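PDB 3ING: homoserine dehydrogenase from Thermoplasma acidophilum, which probably catalyses the NADPH-dependent reduction of aspartate semialdehyde to homoserine, on the way from aspartate to threonine and methionine. Local coordinates for residues N123-I128 with G227-L232; V149-V154 with L285-E290; V252-V257 with V265-S270. All coordinates share one frame; numbering follows the deposited sequence.

Contact 1 (N123-I128 with G227-L232); sequences NKWHDI and GTEYTL
His126 and Glu229 form the one direct hydrogen bond between helix residues 123-128 and the loop 227-232: His126 ND1 donates to Glu229 OE1 over 2.8 Å. Glu229 OE1 lies almost in the imidazole plane, and ND1 comes to it from the syn side, about 25° out of the carboxylate plane; the two planes stand at 90°. Histidine suits this solvent-facing position because a ring nitrogen can meet an acid at its edge, and CG of His126, anti to the backbone N (chi1 171°), holds that edge out toward the loop. Just inside, the packing is tight: the methylene CG of Glu229 lies 3.6 Å from Trp125 CD1. The extended chain of Glu229 thus crosses the indole at about a right angle before its charge reaches the histidine. At the other end Leu232 CD1 sits 3.4 Å from Asn123 OD1, and Thr231 CG2 rests near the carbonyl oxygen of Asn123.

The rest is looser and wet. One water joins Trp125 NE1 to Glu229 OE2, another links that same oxygen to His126 O, and a third donates to Asn123 OD1 and accepts from Leu232 N. Asn123 suits its place because its ND2 is also bonded to Ser119 O one turn earlier; an alanine here would probably leave the water between the helix and Leu232 N without its acceptor and open a gap beside Leu232 CD1. Behind the loop, Leu232 packs on Leu212 and Ala215 and Trp125 on Asn223, all of helix 212-226, while Tyr230 OH reaches Pro262 O of strand 261-270; helix 119-135 is thereby laid against the loop that leaves helix 212-226.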
loop_
_atom_site.group_PDB
_atom_site.type_symbol
_atom_site.label_atom_id
_atom_site.label_comp_id
_atom_site.label_asym_id
_atom_site.label_seq_id
_atom_site.Cartn_x
_atom_site.Cartn_y
_atom_site.Cartn_z
ATOM N N ASN A 123 16.303 -2.565 -19.458
ATOM C CA ASN A 123 17.343 -3.031 -20.349
ATOM C C ASN A 123 18.558 -3.631 -19.661
ATOM O O ASN A 123 19.204 -4.533 -20.207
ATOM C CB ASN A 123 17.806 -1.844 -21.212
ATOM C CG ASN A 123 16.761 -1.418 -22.234
ATOM O OD1 ASN A 123 16.490 -2.155 -23.163
ATOM N ND2 ASN A 123 16.219 -0.220 -22.091
ATOM N N LYS A 124 18.882 -3.129 -18.476
ATOM C CA LYS A 124 20.140 -3.419 -17.806
ATOM C C LYS A 124 19.954 -3.808 -16.322
ATOM O O LYS A 124 20.792 -3.495 -15.470
ATOM C CB LYS A 124 21.059 -2.190 -17.909
ATOM C CG LYS A 124 21.390 -1.713 -19.345
ATOM C CD LYS A 124 22.827 -1.836 -19.748
ATOM C CE LYS A 124 23.489 -3.096 -19.249
ATOM N NZ LYS A 124 24.501 -3.637 -20.165
ATOM N N TRP A 125 18.897 -4.550 -16.039
ATOM C CA TRP A 125 18.565 -4.959 -14.668
ATOM C C TRP A 125 19.742 -5.663 -14.036
ATOM O O TRP A 125 20.139 -5.353 -12.921
ATOM C CB TRP A 125 17.379 -5.923 -14.692
ATOM C CG TRP A 125 16.932 -6.363 -13.360
ATOM C CD1 TRP A 125 17.466 -7.367 -12.594
ATOM C CD2 TRP A 125 15.861 -5.798 -12.595
ATOM N NE1 TRP A 125 16.775 -7.461 -11.417
ATOM C CE2 TRP A 125 15.788 -6.511 -11.394
ATOM C CE3 TRP A 125 14.958 -4.748 -12.818
ATOM C CZ2 TRP A 125 14.863 -6.206 -10.402
ATOM C CZ3 TRP A 125 14.028 -4.449 -11.836
ATOM C CH2 TRP A 125 13.990 -5.182 -10.639
ATOM N N HIS A 126 20.310 -6.610 -14.762
ATOM C CA HIS A 126 21.408 -7.415 -14.230
ATOM C C HIS A 126 22.609 -6.567 -13.817
ATOM O O HIS A 126 23.097 -6.681 -12.698
ATOM C CB HIS A 126 21.848 -8.499 -15.227
ATOM C CG HIS A 126 23.103 -9.205 -14.806
ATOM N ND1 HIS A 126 23.093 -10.293 -13.952
ATOM C CD2 HIS A 126 24.405 -8.941 -15.067
ATOM C CE1 HIS A 126 24.338 -10.678 -13.721
ATOM N NE2 HIS A 126 25.158 -9.856 -14.360
ATOM N N ASP A 127 23.089 -5.722 -14.731
ATOM C CA ASP A 127 24.254 -4.918 -14.453
ATOM C C ASP A 127 23.968 -3.883 -13.397
ATOM O O ASP A 127 24.796 -3.628 -12.538
ATOM C CB ASP A 127 24.753 -4.236 -15.724
ATOM C CG ASP A 127 25.305 -5.233 -16.725
ATOM O OD1 ASP A 127 26.004 -6.143 -16.264
ATOM O OD2 ASP A 127 25.014 -5.106 -17.936
ATOM N N ILE A 128 22.785 -3.290 -13.439
ATOM C CA ILE A 128 22.425 -2.348 -12.391
ATOM C C ILE A 128 22.381 -3.023 -11.023
ATOM O O ILE A 128 22.902 -2.472 -10.052
ATOM C CB ILE A 128 21.082 -1.665 -12.670
ATOM C CG1 ILE A 128 21.223 -0.734 -13.877
ATOM C CG2 ILE A 128 20.581 -0.935 -11.386
ATOM C CD1 ILE A 128 19.888 -0.214 -14.427
ATOM N N GLY A 227 11.841 -12.347 -9.463
ATOM C CA GLY A 227 13.270 -12.499 -9.274
ATOM C C GLY A 227 14.046 -12.853 -10.520
ATOM O O GLY A 227 15.150 -13.383 -10.436
ATOM N N THR A 228 13.490 -12.572 -11.686
ATOM C CA THR A 228 14.162 -12.832 -12.928
ATOM C C THR A 228 15.009 -11.616 -13.301
ATOM O O THR A 228 14.971 -10.582 -12.607
ATOM C CB THR A 228 13.114 -13.077 -14.018
ATOM O OG1 THR A 228 12.118 -12.049 -13.914
ATOM C CG2 THR A 228 12.443 -14.427 -13.789
ATOM N N GLU A 229 15.777 -11.749 -14.390
ATOM C CA GLU A 229 16.571 -10.649 -14.903
ATOM C C GLU A 229 16.276 -10.508 -16.393
ATOM O O GLU A 229 17.187 -10.439 -17.208
ATOM C CB GLU A 229 18.061 -10.869 -14.602
ATOM C CG GLU A 229 18.313 -10.842 -13.123
ATOM C CD GLU A 229 19.777 -10.696 -12.806
ATOM O OE1 GLU A 229 20.559 -11.311 -13.546
ATOM O OE2 GLU A 229 20.135 -9.971 -11.839
ATOM N N TYR A 230 14.978 -10.462 -16.730
ATOM C CA TYR A 230 14.560 -10.326 -18.090
ATOM C C TYR A 230 14.916 -8.913 -18.602
ATOM O O TYR A 230 15.189 -8.001 -17.812
ATOM C CB TYR A 230 13.052 -10.523 -18.206
ATOM C CG TYR A 230 12.518 -11.947 -18.080
ATOM C CD1 TYR A 230 13.317 -13.015 -17.740
ATOM C CD2 TYR A 230 11.153 -12.187 -18.233
ATOM C CE1 TYR A 230 12.769 -14.297 -17.572
ATOM C CE2 TYR A 230 10.616 -13.449 -18.081
ATOM C CZ TYR A 230 11.413 -14.499 -17.749
ATOM O OH TYR A 230 10.806 -15.748 -17.604
ATOM N N THR A 231 14.982 -8.803 -19.929
ATOM C CA THR A 231 15.101 -7.539 -20.634
ATOM C C THR A 231 13.865 -7.417 -21.554
ATOM O O THR A 231 12.990 -8.290 -21.575
ATOM C CB THR A 231 16.363 -7.519 -21.532
ATOM O OG1 THR A 231 16.178 -8.423 -22.633
ATOM C CG2 THR A 231 17.652 -7.910 -20.739
ATOM N N LEU A 232 13.829 -6.374 -22.372
ATOM C CA LEU A 232 12.743 -6.190 -23.338
ATOM C C LEU A 232 12.635 -7.333 -24.321
ATOM O O LEU A 232 11.553 -7.592 -24.837
ATOM C CB LEU A 232 12.944 -4.864 -24.094
ATOM C CG LEU A 232 12.758 -3.593 -23.241
ATOM C CD1 LEU A 232 13.228 -2.283 -23.960
ATOM C CD2 LEU A 232 11.285 -3.449 -22.784
HETATM O O HOH W 1 16.365 -4.794 -23.584
HETATM O O HOH W 2 16.770 -5.706 -17.902
HETATM O O HOH W 3 15.393 -9.907 -10.042
HETATM O O HOH W 4 18.428 -9.499 -9.960
HETATM O O HOH W 5 22.477 -8.820 -11.049
#

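Contact 2 (V149-V154 with L285-E290); sequences VPLFSV and LGYQIE. With NA (sodium ion), chain B.
Tyr287 OH donates to Pro150 O across 2.6 Å, a short bond that joins the strand beginning at Gly286 to the turn leading into the helix at 152. The hydroxyl arrives in the carbonyl plane on a lone pair, with a C=O...donor angle of 137°, and the oxygen lies at the edge of the phenol ring. Tyrosine suits the site by combining a flat apolar body with one polar end: in this buried place the hydroxyl gives Pro150 O a partner while the ring packs against Leu151 and Val149. CB of Tyr287 points toward 149-154, and with CG between the backbone N and the carbonyl carbon (chi1 65°) the ring carries OH to Pro150 O.

Branched aliphatic side chains close round it. Leu151 CG comes to 3.6 Å from Tyr287 CE2, crossing the ring obliquely, and Val149 CG1 approaches the same carbon at 3.8 Å. Val154 meets the hydroxyl from the helix, its CG2 3.8 Å from Tyr287 OH. The other methyl of Val149, CG2, turns to Leu285, lying 3.9 Å from its CB.

Outside this shell, Phe167 meets the tyrosine ring with planes some 20° apart, and Val299 of strand 296-301 touches both Tyr287 and Val149. Glu142 receives the backbone NH groups of Leu151, Phe152 and Ser153, fixing the start of the helix, and Ser153 OG bonds to Ser158 of the second subunit.

Val149 O binds the sodium ion at 2.6 Å, together with Glu142, Val145 and Ala146. The arrangement is thus a loop-borne metal site, built largely of backbone carbonyls, whose outgoing chain is seated on the antiparallel sheet of the homoserine dehydrogenase domain.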
loop_
_atom_site.group_PDB
_atom_site.type_symbol
_atom_site.label_atom_id
_atom_site.label_comp_id
_atom_site.label_asym_id
_atom_site.label_seq_id
_atom_site.Cartn_x
_atom_site.Cartn_y
_atom_site.Cartn_z
ATOM N N VAL A 149 0.453 5.577 -8.563
ATOM C CA VAL A 149 -0.268 4.554 -7.809
ATOM C C VAL A 149 0.735 3.764 -6.975
ATOM O O VAL A 149 1.684 3.261 -7.521
ATOM C CB VAL A 149 -1.026 3.570 -8.723
ATOM C CG1 VAL A 149 -1.782 2.569 -7.854
ATOM C CG2 VAL A 149 -1.996 4.320 -9.645
ATOM N N PRO A 150 0.535 3.668 -5.659
ATOM C CA PRO A 150 1.442 2.835 -4.864
ATOM C C PRO A 150 1.438 1.379 -5.307
ATOM O O PRO A 150 0.388 0.732 -5.383
ATOM C CB PRO A 150 0.887 2.957 -3.437
ATOM C CG PRO A 150 0.100 4.227 -3.452
ATOM C CD PRO A 150 -0.481 4.328 -4.831
ATOM N N LEU A 151 2.633 0.858 -5.596
ATOM C CA LEU A 151 2.777 -0.450 -6.161
ATOM C C LEU A 151 3.959 -1.127 -5.473
ATOM O O LEU A 151 3.771 -2.080 -4.709
ATOM C CB LEU A 151 2.966 -0.312 -7.697
ATOM C CG LEU A 151 2.718 -1.560 -8.550
ATOM C CD1 LEU A 151 2.554 -1.228 -10.052
ATOM C CD2 LEU A 151 3.780 -2.585 -8.350
ATOM N N PHE A 152 5.179 -0.648 -5.701
ATOM C CA PHE A 152 6.329 -1.371 -5.117
ATOM C C PHE A 152 6.366 -1.215 -3.612
ATOM O O PHE A 152 6.770 -2.143 -2.900
ATOM C CB PHE A 152 7.640 -1.021 -5.827
ATOM C CG PHE A 152 7.658 -1.477 -7.246
ATOM C CD1 PHE A 152 7.614 -2.833 -7.558
ATOM C CD2 PHE A 152 7.583 -0.581 -8.263
ATOM C CE1 PHE A 152 7.560 -3.247 -8.848
ATOM C CE2 PHE A 152 7.567 -1.004 -9.568
ATOM C CZ PHE A 152 7.552 -2.340 -9.856
ATOM N N SER A 153 5.915 -0.084 -3.112
ATOM C CA SER A 153 5.867 0.136 -1.658
ATOM C C SER A 153 4.835 -0.826 -1.020
ATOM O O SER A 153 4.991 -1.274 0.132
ATOM C CB SER A 153 5.525 1.590 -1.370
ATOM O OG SER A 153 4.309 2.068 -1.957
ATOM N N VAL A 154 3.774 -1.123 -1.787
ATOM C CA VAL A 154 2.724 -2.088 -1.356
ATOM C C VAL A 154 3.301 -3.503 -1.326
ATOM O O VAL A 154 3.115 -4.283 -0.370
ATOM C CB VAL A 154 1.525 -2.010 -2.289
ATOM C CG1 VAL A 154 0.506 -3.145 -2.029
ATOM C CG2 VAL A 154 0.875 -0.601 -2.186
ATOM N N LEU A 285 -4.863 5.164 -13.163
ATOM C CA LEU A 285 -4.194 3.879 -13.399
ATOM C C LEU A 285 -4.509 2.950 -12.230
ATOM O O LEU A 285 -5.042 3.383 -11.198
ATOM C CB LEU A 285 -2.684 4.084 -13.521
ATOM C CG LEU A 285 -2.151 4.964 -14.669
ATOM C CD1 LEU A 285 -0.583 5.114 -14.596
ATOM C CD2 LEU A 285 -2.528 4.345 -15.946
ATOM N N GLY A 286 -4.197 1.674 -12.361
ATOM C CA GLY A 286 -4.461 0.743 -11.269
ATOM C C GLY A 286 -4.155 -0.676 -11.643
ATOM O O GLY A 286 -3.859 -0.966 -12.796
ATOM N N TYR A 287 -4.218 -1.549 -10.648
ATOM C CA TYR A 287 -3.885 -2.929 -10.807
ATOM C C TYR A 287 -4.527 -3.846 -9.747
ATOM O O TYR A 287 -5.157 -3.402 -8.758
ATOM C CB TYR A 287 -2.354 -3.098 -10.750
ATOM C CG TYR A 287 -1.783 -2.735 -9.382
ATOM C CD1 TYR A 287 -1.750 -3.648 -8.365
ATOM C CD2 TYR A 287 -1.311 -1.465 -9.121
ATOM C CE1 TYR A 287 -1.244 -3.323 -7.084
ATOM C CE2 TYR A 287 -0.821 -1.131 -7.861
ATOM C CZ TYR A 287 -0.782 -2.070 -6.849
ATOM O OH TYR A 287 -0.265 -1.736 -5.581
ATOM N N GLN A 288 -4.304 -5.136 -9.926
ATOM C CA GLN A 288 -4.800 -6.141 -9.027
ATOM C C GLN A 288 -3.653 -7.123 -8.780
ATOM O O GLN A 288 -3.034 -7.571 -9.746
ATOM C CB GLN A 288 -5.998 -6.848 -9.671
ATOM C CG GLN A 288 -6.610 -7.946 -8.859
ATOM C CD GLN A 288 -7.851 -8.549 -9.492
ATOM O OE1 GLN A 288 -7.766 -9.431 -10.357
ATOM N NE2 GLN A 288 -9.014 -8.141 -9.008
ATOM N N ILE A 289 -3.361 -7.448 -7.516
ATOM C CA ILE A 289 -2.404 -8.490 -7.245
ATOM C C ILE A 289 -3.091 -9.620 -6.509
ATOM O O ILE A 289 -3.686 -9.438 -5.451
ATOM C CB ILE A 289 -1.177 -8.052 -6.416
ATOM C CG1 ILE A 289 -1.576 -7.070 -5.326
ATOM C CG2 ILE A 289 -0.065 -7.529 -7.332
ATOM C CD1 ILE A 289 -0.506 -6.881 -4.318
ATOM N N GLU A 290 -2.968 -10.820 -7.079
ATOM C CA GLU A 290 -3.402 -12.066 -6.440
ATOM C C GLU A 290 -2.269 -12.622 -5.599
ATOM O O GLU A 290 -1.191 -12.822 -6.122
ATOM C CB GLU A 290 -3.792 -13.127 -7.467
ATOM C CG GLU A 290 -4.818 -12.699 -8.460
ATOM C CD GLU A 290 -5.174 -13.797 -9.469
ATOM O OE1 GLU A 290 -4.608 -14.917 -9.390
ATOM O OE2 GLU A 290 -6.032 -13.529 -10.337
HETATM NA NA NA B . 3.927 3.265 -8.827
#

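Contact 3 (V252-V257 with V265-S270); sequences VTEVYV and VSRIIS
Glu254 and Val265 make a hydrogen-bonded pair of the antiparallel beta hairpin formed by strands 249-258 and 261-270, the latter an outermost strand of the sheet within this chain. Glu254 N donates to Val265 O at 2.8 Å, and Val265 N returns a bond to Glu254 O. Two residues along, Val252 and Arg267 repeat the exchange, again with each amide giving to the carbonyl opposite. All four amides and carbonyls are thereby satisfied in pairs. Val252 O has a further, weaker contact from Ser266 CA, a CA-H...O approach of 3.2 Å.

Between these pairs lies the non-hydrogen-bonded pair Thr253 and Ser266, whose CA atoms are only 4.1 Å apart. Small hydroxyl residues suit such closeness: Thr253 OG1 and Ser266 OG are hydrogen-bonded at 2.9 Å, so each buried hydroxyl finds a partner on the face turned to helix 212-226, where Thr253 touches Ser218. The backbone of Thr253 is engaged on its other side, with Gly169 of strand 164-170, and that of Ser266 with Glu236.

The opposite face carries charged and apolar groups together. Val252 CB meets Ile269 CD1 at 3.7 Å, the two side chains crossing at about a right angle. That same methyl lies over the centre of the Arg267 guanidinium, 3.6 Å above its plane, an apolar cover on one face of the group. The Arg267 side chain is extended from CG to NE, long enough to reach diagonally to Glu254, the salt-bridge partner. The grip is side-on and falls on a single oxygen: Arg267 NE at 2.9 Å and Arg267 NH2 at 3.0 Å both donate to Glu254 OE1, from the same face of the carboxylate.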
loop_
_atom_site.group_PDB
_atom_site.type_symbol
_atom_site.label_atom_id
_atom_site.label_comp_id
_atom_site.label_asym_id
_atom_site.label_seq_id
_atom_site.Cartn_x
_atom_site.Cartn_y
_atom_site.Cartn_z
ATOM N N VAL A 252 -3.608 -3.857 -21.199
ATOM C CA VAL A 252 -3.382 -4.462 -19.896
ATOM C C VAL A 252 -2.033 -5.161 -19.861
ATOM O O VAL A 252 -1.670 -5.895 -20.779
ATOM C CB VAL A 252 -4.498 -5.508 -19.581
ATOM C CG1 VAL A 252 -4.245 -6.220 -18.253
ATOM C CG2 VAL A 252 -5.917 -4.820 -19.580
ATOM N N THR A 253 -1.301 -4.906 -18.791
ATOM C CA THR A 253 -0.008 -5.505 -18.542
ATOM C C THR A 253 -0.189 -6.592 -17.484
ATOM O O THR A 253 -0.666 -6.316 -16.353
ATOM C CB THR A 253 1.019 -4.475 -18.058
ATOM O OG1 THR A 253 1.198 -3.456 -19.051
ATOM C CG2 THR A 253 2.386 -5.140 -17.791
ATOM N N GLU A 254 0.185 -7.816 -17.858
ATOM C CA GLU A 254 0.114 -8.991 -16.963
ATOM C C GLU A 254 1.480 -9.680 -16.722
ATOM O O GLU A 254 2.315 -9.846 -17.647
ATOM C CB GLU A 254 -0.819 -10.034 -17.536
ATOM C CG GLU A 254 -2.175 -9.520 -18.003
ATOM C CD GLU A 254 -2.973 -10.597 -18.724
ATOM O OE1 GLU A 254 -2.601 -10.953 -19.885
ATOM O OE2 GLU A 254 -3.951 -11.078 -18.114
ATOM N N VAL A 255 1.671 -10.130 -15.492
ATOM C CA VAL A 255 2.865 -10.843 -15.079
ATOM C C VAL A 255 2.388 -12.006 -14.249
ATOM O O VAL A 255 1.611 -11.850 -13.288
ATOM C CB VAL A 255 3.832 -9.928 -14.314
ATOM C CG1 VAL A 255 4.954 -10.731 -13.712
ATOM C CG2 VAL A 255 4.405 -8.831 -15.265
ATOM N N TYR A 256 2.836 -13.179 -14.619
ATOM C CA TYR A 256 2.378 -14.431 -14.009
ATOM C C TYR A 256 3.314 -15.550 -14.438
ATOM O O TYR A 256 4.188 -15.319 -15.236
ATOM C CB TYR A 256 0.955 -14.749 -14.444
ATOM C CG TYR A 256 0.770 -14.925 -15.924
ATOM C CD1 TYR A 256 0.559 -13.833 -16.748
ATOM C CD2 TYR A 256 0.784 -16.182 -16.495
ATOM C CE1 TYR A 256 0.394 -13.994 -18.100
ATOM C CE2 TYR A 256 0.615 -16.350 -17.845
ATOM C CZ TYR A 256 0.405 -15.260 -18.636
ATOM O OH TYR A 256 0.250 -15.421 -19.984
ATOM N N VAL A 257 3.118 -16.759 -13.912
ATOM C CA VAL A 257 3.954 -17.903 -14.257
ATOM C C VAL A 257 3.175 -18.882 -15.152
ATOM O O VAL A 257 2.057 -19.245 -14.828
ATOM C CB VAL A 257 4.418 -18.645 -13.006
ATOM C CG1 VAL A 257 5.205 -19.926 -13.388
ATOM C CG2 VAL A 257 5.244 -17.730 -12.144
ATOM N N VAL A 265 3.438 -9.880 -20.273
ATOM C CA VAL A 265 2.706 -9.603 -21.502
ATOM C C VAL A 265 1.794 -8.376 -21.417
ATOM O O VAL A 265 0.923 -8.333 -20.548
ATOM C CB VAL A 265 1.769 -10.780 -21.850
ATOM C CG1 VAL A 265 0.903 -10.418 -23.055
ATOM C CG2 VAL A 265 2.544 -12.054 -22.097
ATOM N N SER A 266 1.944 -7.433 -22.352
ATOM C CA SER A 266 1.065 -6.254 -22.452
ATOM C C SER A 266 0.223 -6.394 -23.739
ATOM O O SER A 266 0.751 -6.595 -24.830
ATOM C CB SER A 266 1.876 -4.971 -22.468
ATOM O OG SER A 266 2.573 -4.827 -21.232
ATOM N N ARG A 267 -1.086 -6.314 -23.622
ATOM C CA ARG A 267 -1.920 -6.610 -24.782
ATOM C C ARG A 267 -3.235 -5.856 -24.691
ATOM O O ARG A 267 -3.652 -5.464 -23.632
ATOM C CB ARG A 267 -2.147 -8.122 -24.887
ATOM C CG ARG A 267 -2.865 -8.752 -23.712
ATOM C CD ARG A 267 -2.910 -10.299 -23.836
ATOM N NE ARG A 267 -3.419 -10.963 -22.625
ATOM C CZ ARG A 267 -4.636 -11.506 -22.498
ATOM N NH1 ARG A 267 -5.511 -11.499 -23.496
ATOM N NH2 ARG A 267 -4.994 -12.083 -21.358
ATOM N N ILE A 268 -3.879 -5.640 -25.823
ATOM C CA ILE A 268 -5.165 -4.972 -25.816
ATOM C C ILE A 268 -6.247 -6.011 -25.527
ATOM O O ILE A 268 -6.352 -7.000 -26.226
ATOM C CB ILE A 268 -5.432 -4.178 -27.122
ATOM C CG1 ILE A 268 -4.501 -2.965 -27.203
ATOM C CG2 ILE A 268 -6.856 -3.719 -27.129
ATOM C CD1 ILE A 268 -4.402 -2.303 -28.576
ATOM N N ILE A 269 -7.040 -5.786 -24.482
ATOM C CA ILE A 269 -8.068 -6.704 -24.063
ATOM C C ILE A 269 -9.407 -5.983 -23.922
ATOM O O ILE A 269 -9.462 -4.866 -23.409
ATOM C CB ILE A 269 -7.785 -7.287 -22.659
ATOM C CG1 ILE A 269 -6.359 -7.797 -22.512
ATOM C CG2 ILE A 269 -8.726 -8.437 -22.376
ATOM C CD1 ILE A 269 -6.115 -8.466 -21.159
ATOM N N SER A 270 -10.486 -6.649 -24.314
ATOM C CA SER A 270 -11.834 -6.138 -24.085
ATOM C C SER A 270 -12.297 -6.678 -22.752
ATOM O O SER A 270 -12.621 -7.857 -22.627
ATOM C CB SER A 270 -12.795 -6.584 -25.179
ATOM O OG SER A 270 -12.451 -5.963 -26.396
#

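How the contacts relate
From the N terminus, the chain first runs through the nucleotide-binding part, and contact 1 opens on helix 119-135. Contact 2 opens soon after, at 149-154, before contact 1 closes at 227-232, so these two long loops cross. Contact 3 opens and closes later, a short hairpin lying wholly within the loop that contact 2 completes at 285-290. Contact 1 links the NAD-binding domain to the homoserine dehydrogenase domain, helix 119-135 to the loop after helix 212-226; contacts 2 and 3 stay within the second. Both of these reach the same antiparallel sheet, at strands 286-291 and 249-258 with 261-270. Their centres lie about 15 Å apart, without touching.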